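Local coordinates for putative Lipoprotein (Shewanella oneidensis, PDB 3U24), which is of unknown function but binds zinc and belongs to a family of the Peptidase_MA clan, so it may be a zinc-dependent hydrolase, at residues Val323-Val334 and Leu402-Pro412; Asn335-Asp343 and Leu548-Leu556. All blocks are in the same frame, centred on the assembly; numbering follows the deposited sequence.

Contact 1: residues Val323-Val334 and Leu402-Pro412. With ZN (zinc ion), chain F.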
loop_
_atom_site.group_PDB
_atom_site.type_symbol
_atom_site.label_atom_id
_atom_site.label_comp_id
_atom_site.label_asym_id
_atom_site.label_seq_id
_atom_site.Cartn_x
_atom_site.Cartn_y
_atom_site.Cartn_z
ATOM N N VAL A 323 17.438 16.686 1.468
ATOM C CA VAL A 323 17.292 15.252 1.537
ATOM C C VAL A 323 18.605 14.537 1.334
ATOM O O VAL A 323 18.919 13.628 2.119
ATOM C CB VAL A 323 16.228 14.700 0.562
ATOM C CG1 VAL A 323 16.129 13.194 0.726
ATOM C CG2 VAL A 323 14.847 15.314 0.848
ATOM N N ARG A 324 19.383 14.932 0.318
ATOM C CA ARG A 324 20.687 14.295 0.083
ATOM C C ARG A 324 21.634 14.492 1.258
ATOM O O ARG A 324 22.430 13.617 1.589
ATOM C CB ARG A 324 21.406 14.886 -1.131
ATOM C CG ARG A 324 20.827 14.566 -2.483
ATOM C CD ARG A 324 21.851 14.745 -3.621
ATOM N NE ARG A 324 21.224 14.251 -4.830
ATOM C CZ ARG A 324 20.560 14.999 -5.705
ATOM N NH1 ARG A 324 20.504 16.316 -5.592
ATOM N NH2 ARG A 324 19.970 14.407 -6.728
ATOM N N LYS A 325 21.591 15.659 1.860
ATOM C CA LYS A 325 22.431 15.949 3.023
ATOM C C LYS A 325 22.031 15.072 4.242
ATOM O O LYS A 325 22.905 14.562 4.988
ATOM C CB LYS A 325 22.322 17.451 3.327
ATOM C CG LYS A 325 23.085 17.982 4.527
ATOM C CD LYS A 325 22.854 19.487 4.694
ATOM C CE LYS A 325 23.530 20.028 5.959
ATOM N NZ LYS A 325 22.922 19.462 7.206
ATOM N N GLN A 326 20.731 14.825 4.398
ATOM C CA GLN A 326 20.217 14.125 5.594
ATOM C C GLN A 326 20.542 12.636 5.601
ATOM O O GLN A 326 20.842 12.077 6.653
ATOM C CB GLN A 326 18.710 14.316 5.777
ATOM C CG GLN A 326 18.387 15.654 6.394
ATOM C CD GLN A 326 16.928 15.828 6.717
ATOM O OE1 GLN A 326 16.161 14.852 6.775
ATOM N NE2 GLN A 326 16.522 17.075 6.925
ATOM N N ILE A 327 20.517 12.006 4.438
ATOM C CA ILE A 327 20.690 10.578 4.417
ATOM C C ILE A 327 22.036 10.151 5.045
ATOM O O ILE A 327 22.031 9.264 5.919
ATOM C CB ILE A 327 20.395 9.998 3.020
ATOM C CG1 ILE A 327 18.896 10.136 2.761
ATOM C CG2 ILE A 327 20.770 8.511 2.963
ATOM C CD1 ILE A 327 18.491 9.851 1.342
ATOM N N PRO A 328 23.168 10.790 4.648
ATOM C CA PRO A 328 24.411 10.428 5.314
ATOM C C PRO A 328 24.445 10.783 6.785
ATOM O O PRO A 328 25.201 10.171 7.520
ATOM C CB PRO A 328 25.509 11.202 4.539
ATOM C CG PRO A 328 24.868 11.689 3.260
ATOM C CD PRO A 328 23.399 11.257 3.274
ATOM N N GLU A 329 23.653 11.756 7.217
ATOM C CA GLU A 329 23.563 12.065 8.644
ATOM C C GLU A 329 22.851 10.935 9.421
ATOM O O GLU A 329 23.215 10.606 10.542
ATOM C CB GLU A 329 22.866 13.410 8.898
ATOM C CG GLU A 329 23.723 14.646 8.559
ATOM C CD GLU A 329 22.948 15.987 8.593
ATOM O OE1 GLU A 329 21.679 16.007 8.641
ATOM O OE2 GLU A 329 23.628 17.049 8.557
ATOM N N LEU A 330 21.833 10.357 8.820
ATOM C CA LEU A 330 21.125 9.235 9.428
ATOM C C LEU A 330 22.036 7.997 9.456
ATOM O O LEU A 330 22.040 7.273 10.461
ATOM C CB LEU A 330 19.802 8.925 8.668
ATOM C CG LEU A 330 18.735 10.066 8.669
ATOM C CD1 LEU A 330 17.592 9.717 7.746
ATOM C CD2 LEU A 330 18.216 10.347 10.082
ATOM N N ILE A 331 22.791 7.769 8.361
ATOM C CA ILE A 331 23.744 6.672 8.280
ATOM C C ILE A 331 24.739 6.790 9.429
ATOM O O ILE A 331 24.981 5.813 10.158
ATOM C CB ILE A 331 24.481 6.619 6.922
ATOM C CG1 ILE A 331 23.499 6.243 5.786
ATOM C CG2 ILE A 331 25.684 5.614 6.947
ATOM C CD1 ILE A 331 24.126 6.373 4.401
ATOM N N GLU A 332 25.260 8.000 9.624
ATOM C CA GLU A 332 26.245 8.239 10.679
ATOM C C GLU A 332 25.604 7.953 12.027
ATOM O O GLU A 332 26.178 7.273 12.861
ATOM C CB GLU A 332 26.802 9.674 10.605
ATOM C CG GLU A 332 27.702 10.085 11.765
ATOM C CD GLU A 332 28.068 11.590 11.816
ATOM O OE1 GLU A 332 27.289 12.481 11.350
ATOM O OE2 GLU A 332 29.152 11.886 12.377
ATOM N N PHE A 333 24.402 8.451 12.236
ATOM C CA PHE A 333 23.759 8.238 13.509
ATOM C C PHE A 333 23.515 6.725 13.779
ATOM O O PHE A 333 23.785 6.248 14.860
ATOM C CB PHE A 333 22.492 9.080 13.621
ATOM C CG PHE A 333 21.753 8.857 14.885
ATOM C CD1 PHE A 333 20.880 7.777 15.004
ATOM C CD2 PHE A 333 21.952 9.693 15.984
ATOM C CE1 PHE A 333 20.223 7.526 16.191
ATOM C CE2 PHE A 333 21.269 9.447 17.177
ATOM C CZ PHE A 333 20.403 8.356 17.275
ATOM N N VAL A 334 23.043 5.980 12.797
ATOM C CA VAL A 334 22.778 4.568 12.981
ATOM C C VAL A 334 24.046 3.792 13.288
ATOM O O VAL A 334 24.051 2.925 14.168
ATOM C CB VAL A 334 22.121 3.951 11.755
ATOM C CG1 VAL A 334 22.209 2.436 11.822
ATOM C CG2 VAL A 334 20.678 4.428 11.680
ATOM N N LEU A 402 10.448 16.368 7.936
ATOM C CA LEU A 402 11.302 15.931 6.850
ATOM C C LEU A 402 12.354 14.890 7.315
ATOM O O LEU A 402 12.671 13.976 6.595
ATOM C CB LEU A 402 11.971 17.138 6.194
ATOM C CG LEU A 402 12.856 16.828 4.982
ATOM C CD1 LEU A 402 12.089 15.976 3.944
ATOM C CD2 LEU A 402 13.446 18.108 4.387
ATOM N N GLN A 403 12.850 15.033 8.548
ATOM C CA GLN A 403 13.832 14.117 9.102
ATOM C C GLN A 403 13.142 12.771 9.419
ATOM O O GLN A 403 13.613 11.704 9.038
ATOM C CB GLN A 403 14.444 14.717 10.361
ATOM C CG GLN A 403 15.251 16.005 10.168
ATOM C CD GLN A 403 15.782 16.523 11.511
ATOM O OE1 GLN A 403 16.579 15.842 12.158
ATOM N NE2 GLN A 403 15.329 17.700 11.947
ATOM N N ILE A 404 11.970 12.841 10.046
ATOM C CA ILE A 404 11.156 11.656 10.262
ATOM C C ILE A 404 10.764 10.933 8.966
ATOM O O ILE A 404 10.784 9.704 8.921
ATOM C CB ILE A 404 9.901 11.997 11.074
ATOM C CG1 ILE A 404 10.310 12.388 12.476
ATOM C CG2 ILE A 404 8.945 10.807 11.152
ATOM C CD1 ILE A 404 9.186 13.146 13.138
ATOM N N LEU A 405 10.421 11.681 7.922
ATOM C CA LEU A 405 10.142 11.072 6.609
ATOM C C LEU A 405 11.349 10.293 6.051
ATOM O O LEU A 405 11.196 9.213 5.465
ATOM C CB LEU A 405 9.727 12.130 5.564
ATOM C CG LEU A 405 9.479 11.656 4.109
ATOM C CD1 LEU A 405 8.210 10.810 4.018
ATOM C CD2 LEU A 405 9.429 12.816 3.106
ATOM N N ASN A 406 12.530 10.862 6.198
ATOM C CA ASN A 406 13.740 10.229 5.695
ATOM C C ASN A 406 14.137 8.988 6.531
ATOM O O ASN A 406 14.702 8.050 5.991
ATOM C CB ASN A 406 14.887 11.255 5.607
ATOM C CG ASN A 406 14.679 12.271 4.477
ATOM O OD1 ASN A 406 14.072 11.956 3.432
ATOM N ND2 ASN A 406 15.189 13.521 4.691
ATOM N N ILE A 407 13.806 8.976 7.821
ATOM C CA ILE A 407 13.951 7.789 8.628
ATOM C C ILE A 407 13.022 6.696 8.103
ATOM O O ILE A 407 13.474 5.556 7.872
ATOM C CB ILE A 407 13.695 8.095 10.113
ATOM C CG1 ILE A 407 14.856 8.969 10.664
ATOM C CG2 ILE A 407 13.488 6.816 10.910
ATOM C CD1 ILE A 407 14.658 9.485 12.085
ATOM N N HIS A 408 11.749 7.048 7.914
ATOM C CA HIS A 408 10.710 6.119 7.493
ATOM C C HIS A 408 11.056 5.536 6.150
ATOM O O HIS A 408 10.958 4.337 5.938
ATOM C CB HIS A 408 9.339 6.825 7.424
ATOM C CG HIS A 408 8.188 5.967 6.916
ATOM N ND1 HIS A 408 7.205 5.536 7.714
ATOM C CD2 HIS A 408 7.888 5.463 5.635
ATOM C CE1 HIS A 408 6.303 4.768 6.978
ATOM N NE2 HIS A 408 6.714 4.727 5.725
ATOM N N GLU A 409 11.432 6.389 5.220
ATOM C CA GLU A 409 11.600 5.969 3.824
ATOM C C GLU A 409 12.953 5.374 3.509
ATOM O O GLU A 409 13.062 4.484 2.695
ATOM C CB GLU A 409 11.366 7.167 2.873
ATOM C CG GLU A 409 9.931 7.628 2.844
ATOM C CD GLU A 409 9.019 6.591 2.247
ATOM O OE1 GLU A 409 9.541 5.756 1.476
ATOM O OE2 GLU A 409 7.799 6.602 2.533
ATOM N N ALA A 410 13.989 5.830 4.191
ATOM C CA ALA A 410 15.347 5.509 3.797
ATOM C C ALA A 410 16.114 4.774 4.899
ATOM O O ALA A 410 16.356 3.575 4.798
ATOM C CB ALA A 410 16.090 6.780 3.357
ATOM N N ILE A 411 16.514 5.465 5.950
ATOM C CA ILE A 411 17.432 4.850 6.885
ATOM C C ILE A 411 17.030 5.087 8.317
ATOM O O ILE A 411 16.937 6.219 8.724
ATOM C CB ILE A 411 18.866 5.356 6.590
ATOM C CG1 ILE A 411 19.466 4.406 5.532
ATOM C CG2 ILE A 411 19.701 5.402 7.874
ATOM C CD1 ILE A 411 20.366 5.038 4.513
ATOM N N PRO A 412 16.751 4.016 9.087
ATOM C CA PRO A 412 16.794 2.615 8.793
ATOM C C PRO A 412 15.419 2.013 8.439
ATOM O O PRO A 412 15.175 0.825 8.714
ATOM C CB PRO A 412 17.291 2.040 10.097
ATOM C CG PRO A 412 16.594 2.850 11.116
ATOM C CD PRO A 412 16.556 4.244 10.528
HETATM ZN ZN ZN F . 5.994 3.581 4.418
HETATM O O HOH W 1 5.758 4.940 2.786
#

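Contact 2: residues Asn335-Asp343 and Leu548-Leu556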
loop_
_atom_site.group_PDB
_atom_site.type_symbol
_atom_site.label_atom_id
_atom_site.label_comp_id
_atom_site.label_asym_id
_atom_site.label_seq_id
_atom_site.Cartn_x
_atom_site.Cartn_y
_atom_site.Cartn_z
ATOM N N ASN A 335 25.129 4.146 12.604
ATOM C CA ASN A 335 26.426 3.561 12.914
ATOM C C ASN A 335 26.933 3.916 14.286
ATOM O O ASN A 335 27.350 3.045 15.015
ATOM C CB ASN A 335 27.457 3.941 11.852
ATOM C CG ASN A 335 27.137 3.304 10.518
ATOM O OD1 ASN A 335 26.518 2.243 10.483
ATOM N ND2 ASN A 335 27.538 3.937 9.429
ATOM N N GLN A 336 26.902 5.189 14.627
ATOM C CA GLN A 336 27.384 5.610 15.920
ATOM C C GLN A 336 26.630 4.906 17.048
ATOM O O GLN A 336 27.242 4.473 17.999
ATOM C CB GLN A 336 27.269 7.121 16.091
ATOM C CG GLN A 336 28.346 7.898 15.351
ATOM C CD GLN A 336 29.742 7.734 15.941
ATOM O OE1 GLN A 336 29.926 7.650 17.150
ATOM N NE2 GLN A 336 30.728 7.729 15.084
ATOM N N LYS A 337 25.318 4.751 16.906
ATOM C CA LYS A 337 24.485 4.208 17.985
ATOM C C LYS A 337 24.305 2.698 17.892
ATOM O O LYS A 337 23.612 2.095 18.714
ATOM C CB LYS A 337 23.105 4.902 17.983
ATOM C CG LYS A 337 23.203 6.407 18.200
ATOM C CD LYS A 337 23.461 6.733 19.653
ATOM C CE LYS A 337 23.962 8.164 19.850
ATOM N NZ LYS A 337 23.884 8.468 21.310
ATOM N N ASN A 338 24.917 2.078 16.886
ATOM C CA ASN A 338 24.832 0.636 16.739
ATOM C C ASN A 338 23.430 0.099 16.619
ATOM O O ASN A 338 23.088 -0.901 17.228
ATOM C CB ASN A 338 25.486 -0.043 17.936
ATOM C CG ASN A 338 26.943 -0.205 17.728
ATOM O OD1 ASN A 338 27.362 -0.729 16.687
ATOM N ND2 ASN A 338 27.726 0.243 18.676
ATOM N N ILE A 339 22.622 0.755 15.812
ATOM C CA ILE A 339 21.244 0.385 15.662
ATOM C C ILE A 339 21.084 -0.831 14.707
ATOM O O ILE A 339 20.348 -1.757 15.000
ATOM C CB ILE A 339 20.498 1.625 15.212
ATOM C CG1 ILE A 339 20.451 2.582 16.421
ATOM C CG2 ILE A 339 19.128 1.260 14.642
ATOM C CD1 ILE A 339 19.719 3.887 16.167
ATOM N N VAL A 340 21.822 -0.846 13.606
ATOM C CA VAL A 340 21.717 -1.928 12.623
ATOM C C VAL A 340 22.906 -1.809 11.669
ATOM O O VAL A 340 23.317 -0.720 11.362
ATOM C CB VAL A 340 20.368 -1.835 11.849
ATOM C CG1 VAL A 340 20.399 -0.670 10.884
ATOM C CG2 VAL A 340 20.055 -3.117 11.124
ATOM N N THR A 341 23.485 -2.910 11.222
ATOM C CA THR A 341 24.589 -2.843 10.262
ATOM C C THR A 341 24.084 -2.299 8.929
ATOM O O THR A 341 23.143 -2.831 8.358
ATOM C CB THR A 341 25.224 -4.233 10.011
ATOM O OG1 THR A 341 25.637 -4.811 11.253
ATOM C CG2 THR A 341 26.460 -4.146 9.028
ATOM N N LEU A 342 24.722 -1.258 8.438
ATOM C CA LEU A 342 24.496 -0.751 7.092
ATOM C C LEU A 342 25.714 -1.034 6.204
ATOM O O LEU A 342 26.817 -0.971 6.679
ATOM C CB LEU A 342 24.278 0.760 7.161
ATOM C CG LEU A 342 23.102 1.211 8.002
ATOM C CD1 LEU A 342 23.150 2.732 8.150
ATOM C CD2 LEU A 342 21.801 0.715 7.367
ATOM N N ASP A 343 25.518 -1.331 4.922
ATOM C CA ASP A 343 26.642 -1.591 4.000
ATOM C C ASP A 343 27.020 -0.322 3.216
ATOM O O ASP A 343 26.268 0.076 2.333
ATOM C CB ASP A 343 26.262 -2.714 3.025
ATOM C CG ASP A 343 27.394 -3.070 2.063
ATOM O OD1 ASP A 343 27.950 -4.188 2.172
ATOM O OD2 ASP A 343 27.736 -2.230 1.196
ATOM N N LEU A 548 19.999 -4.693 21.100
ATOM C CA LEU A 548 19.147 -4.046 20.101
ATOM C C LEU A 548 19.541 -4.339 18.638
ATOM O O LEU A 548 18.686 -4.711 17.808
ATOM C CB LEU A 548 19.042 -2.519 20.335
ATOM C CG LEU A 548 17.992 -1.811 19.466
ATOM C CD1 LEU A 548 16.613 -2.374 19.784
ATOM C CD2 LEU A 548 18.033 -0.289 19.644
ATOM N N LYS A 549 20.820 -4.199 18.322
ATOM C CA LYS A 549 21.289 -4.425 16.958
ATOM C C LYS A 549 21.043 -5.860 16.464
ATOM O O LYS A 549 20.610 -6.066 15.322
ATOM C CB LYS A 549 22.763 -4.075 16.876
ATOM C CG LYS A 549 23.390 -4.142 15.498
ATOM C CD LYS A 549 24.866 -3.840 15.623
ATOM C CE LYS A 549 25.468 -3.371 14.325
ATOM N NZ LYS A 549 26.875 -2.946 14.603
ATOM N N ALA A 550 21.306 -6.840 17.326
ATOM C CA ALA A 550 21.088 -8.267 16.998
ATOM C C ALA A 550 19.607 -8.521 16.851
ATOM O O ALA A 550 19.192 -9.306 16.032
ATOM C CB ALA A 550 21.679 -9.219 18.088
ATOM N N PHE A 551 18.795 -7.861 17.657
ATOM C CA PHE A 551 17.351 -8.004 17.485
ATOM C C PHE A 551 16.920 -7.543 16.091
ATOM O O PHE A 551 16.241 -8.261 15.356
ATOM C CB PHE A 551 16.581 -7.254 18.571
ATOM C CG PHE A 551 15.090 -7.218 18.329
ATOM C CD1 PHE A 551 14.308 -8.298 18.649
ATOM C CD2 PHE A 551 14.490 -6.105 17.780
ATOM C CE1 PHE A 551 12.945 -8.265 18.431
ATOM C CE2 PHE A 551 13.131 -6.062 17.554
ATOM C CZ PHE A 551 12.365 -7.153 17.895
ATOM N N HIS A 552 17.370 -6.356 15.723
ATOM C CA HIS A 552 17.010 -5.758 14.445
ATOM C C HIS A 552 17.426 -6.607 13.297
ATOM O O HIS A 552 16.638 -6.839 12.383
ATOM C CB HIS A 552 17.587 -4.345 14.296
ATOM C CG HIS A 552 16.881 -3.290 15.136
ATOM N ND1 HIS A 552 17.498 -2.152 15.541
ATOM C CD2 HIS A 552 15.574 -3.236 15.649
ATOM C CE1 HIS A 552 16.637 -1.415 16.296
ATOM N NE2 HIS A 552 15.455 -2.071 16.352
ATOM N N GLU A 553 18.665 -7.077 13.307
ATOM C CA GLU A 553 19.202 -7.823 12.163
ATOM C C GLU A 553 18.527 -9.184 12.003
ATOM O O GLU A 553 18.263 -9.650 10.889
ATOM C CB GLU A 553 20.723 -7.975 12.278
ATOM C CG GLU A 553 21.422 -6.635 12.025
ATOM C CD GLU A 553 22.903 -6.613 12.348
ATOM O OE1 GLU A 553 23.517 -7.690 12.544
ATOM O OE2 GLU A 553 23.476 -5.503 12.397
ATOM N N LYS A 554 18.211 -9.810 13.114
ATOM C CA LYS A 554 17.525 -11.085 13.051
ATOM C C LYS A 554 16.082 -10.861 12.567
ATOM O O LYS A 554 15.588 -11.618 11.704
ATOM C CB LYS A 554 17.546 -11.765 14.413
ATOM C CG LYS A 554 16.848 -13.117 14.449
ATOM C CD LYS A 554 17.702 -14.239 13.869
ATOM C CE LYS A 554 17.173 -15.614 14.290
ATOM N NZ LYS A 554 17.351 -16.589 13.169
ATOM N N PHE A 555 15.424 -9.821 13.100
ATOM C CA PHE A 555 14.074 -9.463 12.635
ATOM C C PHE A 555 14.026 -9.243 11.139
ATOM O O PHE A 555 13.111 -9.736 10.481
ATOM C CB PHE A 555 13.519 -8.240 13.359
ATOM C CG PHE A 555 12.106 -7.912 12.981
ATOM C CD1 PHE A 555 11.059 -8.522 13.612
ATOM C CD2 PHE A 555 11.835 -7.019 11.977
ATOM C CE1 PHE A 555 9.760 -8.241 13.277
ATOM C CE2 PHE A 555 10.533 -6.696 11.640
ATOM C CZ PHE A 555 9.500 -7.348 12.270
ATOM N N LEU A 556 15.004 -8.528 10.595
ATOM C CA LEU A 556 14.988 -8.193 9.195
ATOM C C LEU A 556 15.434 -9.349 8.296
ATOM O O LEU A 556 15.342 -9.228 7.082
ATOM C CB LEU A 556 15.851 -6.976 8.912
ATOM C CG LEU A 556 15.462 -5.683 9.614
ATOM C CD1 LEU A 556 16.604 -4.687 9.612
ATOM C CD2 LEU A 556 14.195 -5.110 8.977
#

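Contact 1: residues Val323-Val334 and Leu402-Pro412
Ile411 sets its two branches against different residues of the helix 323-334. Its CG2 lies on Leu330 CB at 3.6 Å, while its CD1 fits between Ile327 and Ile331, 3.8 Å from Ile327 CG2 and 3.6 Å from Ile331 CG1. Leu330 answers in the other direction. With its CG anti to the carbonyl carbon (chi1 -63°), it spreads both methyls over the end of the helix 402-409: CD2 reaches Ile407 CG1 at 3.7 Å, and CD1 covers the backbone carbonyl carbon of Asn406. One polar pair sits inside this apolar packing. Asn406 ND2 donates to Gln326 OE1 at 2.7 Å; the acceptor lies close to the asparagine amide plane, but the donor stands 52° out of the glutamine carbonyl plane, and the two amides are turned nearly perpendicular. Both amides are fixed at their other ends too, Gln326 NE2 by Glu322 and Asn406 OD1 by the hydroxyl of Tyr377 on strand 376-379. The short helical segments cross at -65°. Where the second one ends, Asn406 O accepts from both Ala410 N and Ile411 N, and the chain turns out to deliver Ile411 and then Pro412, which follows a cis peptide bond. The opposite side of that helix faces the metal: His408 NE2 binds zinc at 1.9 Å, with His414 and Glu439 as further ligands, and Glu409 OE2 accepts a hydrogen bond from the zinc-bound water. His408 and Glu409 close one helix and His414 opens the next, an H-E-X4-H spacing across a turn, consistent with a zinc metallopeptidase-like site.

Contact 2: residues Asn335-Asp343 and Leu548-Leu556
Glu553 OE2 is gripped twice by one residue, taking a 2.5 Å bond from Thr341 OG1 and a 2.8 Å bond from Thr341 N. The amide comes in on the anti side of the carboxylate, the hydroxyl from above its plane. Thr341 belongs to the loop that leaves helix 319-337 through a Schellman motif, in which Asn338 turns the chain with a positive phi, and helix 548-555 receives that loop. With an alanine here in place of Glu553, Thr341 would probably lose the acceptor of both its N-H and its hydroxyl, setting this part of the loop free to shift. One turn earlier, Lys549 stretches along the loop. Its CG is anti to the backbone N (chi1 -175°) and the extended chain carries NZ to Asn338 OD1, 3.1 Å away, at the exposed margin. Ile339 O meets the helix more deeply: His552 ND1 donates to it over 2.9 Å in a nearly straight bond (168°), the oxygen lying near the imidazole plane, and Lys549 CA makes a C-H...O contact with the same oxygen at 3.4 Å. The ring's rotation is fixed from its far nitrogen as well, since NE2 bonds to Tyr444 OH, and Trp441 meets the ring edge-to-face. Past His552, Val340 CG2 rests 3.9 Å from Glu553 CG and 4.1 Å from Leu556 CD1.

Both contacts use helix 319-337: contact 1 packs its length against the zinc-ligand helix 401-409, and contact 2 fastens the loop beyond its end to helix 548-555. Contact 1 is buried and mostly hydrocarbon, with a single direct hydrogen bond between side-chain amides. Contact 2 is smaller and partly open to solvent, and it relies on polar helix side chains that hold both backbone and side-chain atoms of the loop. The two join where the helix runs out: Val334, which faces Ile411 in contact 1, offers its O to Ile339 N at 3.1 Å, probably a hydrogen bond, and packs CG1 against Val340 and Leu342. Helix 435-451, the source of Glu439, borders both.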